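Long-range contact in prophenoloxidase b (Marsupenaeus japonicus, PDB 3WKY), which is the inactive precursor of a haemolymph phenoloxidase, a type 3 copper enzyme that probably oxidises phenols at its dicopper centre: residues Y312-N317 / S347-V352. Numbering follows the deposited sequence. Where two conformers were deposited one is given.
Sequences YLIHEN and SVNPDV. With NAG (2-acetamido-2-deoxy-beta-D-glucopyranose), chain G.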
# COMPACT_ATOMS: atom_id res chain seq x y z
N TYR A 312 -13.94 28.70 -22.41
CA TYR A 312 -13.64 30.05 -21.98
C TYR A 312 -12.88 30.10 -20.67
O TYR A 312 -13.00 29.23 -19.82
CB TYR A 312 -14.90 30.93 -21.92
CG TYR A 312 -16.00 30.42 -21.02
CD1 TYR A 312 -15.97 30.65 -19.66
CD2 TYR A 312 -17.08 29.71 -21.54
CE1 TYR A 312 -16.97 30.19 -18.82
CE2 TYR A 312 -18.09 29.25 -20.70
CZ TYR A 312 -18.03 29.50 -19.35
OH TYR A 312 -19.03 29.04 -18.51
N LEU A 313 -12.05 31.13 -20.56
CA LEU A 313 -11.32 31.35 -19.31
C LEU A 313 -11.99 32.49 -18.56
O LEU A 313 -12.67 33.33 -19.16
CB LEU A 313 -9.86 31.71 -19.58
CG LEU A 313 -9.04 30.65 -20.33
CD1 LEU A 313 -7.58 31.10 -20.48
CD2 LEU A 313 -9.13 29.30 -19.62
N ILE A 314 -11.82 32.52 -17.24
CA ILE A 314 -12.34 33.63 -16.48
C ILE A 314 -11.23 34.63 -16.20
O ILE A 314 -10.17 34.28 -15.66
CB ILE A 314 -13.07 33.18 -15.18
CG1 ILE A 314 -13.58 34.41 -14.42
CG2 ILE A 314 -12.18 32.31 -14.31
CD1 ILE A 314 -14.57 34.09 -13.32
N HIS A 315 -11.46 35.87 -16.60
CA HIS A 315 -10.46 36.91 -16.39
C HIS A 315 -10.45 37.30 -14.92
O HIS A 315 -11.46 37.18 -14.23
CB HIS A 315 -10.78 38.14 -17.26
CG HIS A 315 -9.60 39.03 -17.49
ND1 HIS A 315 -9.10 39.87 -16.52
CD2 HIS A 315 -8.81 39.20 -18.58
CE1 HIS A 315 -8.06 40.52 -17.00
NE2 HIS A 315 -7.86 40.14 -18.24
N GLU A 316 -9.30 37.75 -14.43
CA GLU A 316 -9.25 38.17 -13.04
C GLU A 316 -10.18 39.36 -12.80
O GLU A 316 -10.62 39.59 -11.68
CB GLU A 316 -7.82 38.45 -12.57
CG GLU A 316 -7.07 39.51 -13.35
CD GLU A 316 -5.66 39.69 -12.83
OE1 GLU A 316 -5.35 39.16 -11.74
OE2 GLU A 316 -4.86 40.36 -13.52
N ASN A 317 -10.52 40.07 -13.87
CA ASN A 317 -11.48 41.17 -13.76
C ASN A 317 -12.95 40.73 -13.76
O ASN A 317 -13.84 41.57 -13.74
CB ASN A 317 -11.18 42.32 -14.75
CG ASN A 317 -11.59 42.01 -16.20
OD1 ASN A 317 -12.24 41.00 -16.50
ND2 ASN A 317 -11.23 42.92 -17.11
N SER A 347 -0.78 35.67 -18.08
CA SER A 347 -2.00 34.94 -17.80
C SER A 347 -3.20 35.87 -17.60
O SER A 347 -3.06 36.93 -16.96
CB SER A 347 -1.82 34.10 -16.53
OG SER A 347 -3.05 33.50 -16.15
N VAL A 348 -4.37 35.47 -18.09
CA VAL A 348 -5.58 36.22 -17.80
C VAL A 348 -5.97 36.18 -16.32
O VAL A 348 -6.73 37.03 -15.85
CB VAL A 348 -6.80 35.80 -18.67
CG1 VAL A 348 -6.51 36.05 -20.14
CG2 VAL A 348 -7.16 34.33 -18.42
N ASN A 349 -5.45 35.21 -15.56
CA ASN A 349 -5.88 35.09 -14.17
C ASN A 349 -4.92 34.24 -13.34
O ASN A 349 -5.19 33.06 -13.07
CB ASN A 349 -7.29 34.48 -14.14
CG ASN A 349 -8.03 34.78 -12.85
OD1 ASN A 349 -7.43 35.04 -11.80
ND2 ASN A 349 -9.36 34.74 -12.91
N PRO A 350 -3.79 34.83 -12.93
CA PRO A 350 -2.77 34.11 -12.15
C PRO A 350 -3.35 33.44 -10.91
O PRO A 350 -2.92 32.32 -10.58
CB PRO A 350 -1.81 35.23 -11.74
CG PRO A 350 -1.88 36.20 -12.89
CD PRO A 350 -3.33 36.18 -13.33
N ASP A 351 -4.28 34.09 -10.21
CA ASP A 351 -4.78 33.55 -8.94
C ASP A 351 -5.60 32.28 -9.16
O ASP A 351 -5.70 31.44 -8.26
CB ASP A 351 -5.64 34.57 -8.18
CG ASP A 351 -4.82 35.68 -7.56
OD1 ASP A 351 -3.57 35.65 -7.64
OD2 ASP A 351 -5.43 36.57 -6.95
N VAL A 352 -6.19 32.15 -10.34
CA VAL A 352 -7.04 31.01 -10.65
C VAL A 352 -6.31 29.89 -11.42
O VAL A 352 -6.46 28.71 -11.08
CB VAL A 352 -8.32 31.47 -11.38
CG1 VAL A 352 -9.05 30.30 -12.06
CG2 VAL A 352 -9.24 32.19 -10.38
C1 NAG G . -11.56 42.53 -18.46
C2 NAG G . -12.69 43.52 -18.73
C3 NAG G . -13.16 43.42 -20.17
C4 NAG G . -11.98 43.55 -21.13
C5 NAG G . -10.83 42.63 -20.73
C6 NAG G . -9.59 42.90 -21.59
C7 NAG G . -14.33 44.37 -17.18
C8 NAG G . -15.77 44.26 -16.77
N2 NAG G . -13.81 43.33 -17.83
O3 NAG G . -14.09 44.45 -20.42
O4 NAG G . -12.41 43.24 -22.44
O5 NAG G . -10.49 42.78 -19.36
O6 NAG G . -9.74 42.29 -22.85
O7 NAG G . -13.68 45.39 -16.93
O HOH W 1 -5.26 36.75 -10.58
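Asn349, the N-cap residue of helix 350-353, reaches across to Ile314 at the end of strand 312-314, one arm of the two-stranded hairpin with 320-322 in the copper-containing domain of this hemocyanin-like fold. A chi1 of -158° turns CG away from the backbone N and carries the amide to Ile314, where ND2 of Asn349 donates to Ile314 O at 2.9 Å, lying above that carbonyl plane. Beside it, Glu316 N donates to Val348 O at 3.0 Å, so one side-chain and one backbone bond tie the turn to the residues leading into the helix. The apolar part is compact: Val348 CG2 lies 3.9 Å from Leu313 CD1. Within 347-352, Ser347 OG accepts from Asn349 N, an ST turn just ahead of the helix. The side with exposed Glu316 and Pro350 is looser and wetter: Glu316 OE1 and Asn349 OD1 both accept from a water, which in turn accepts from Asp351 N. The hairpin turn carries the N-linked glycan on Asn317. The His315 ring lies between the sugar and the Val348 carbonyl, NAG O5 over one face and Val348 O 3.7 Å above the other, while at its edge ND1 accepts in plane from Asn317 N at 3.0 Å.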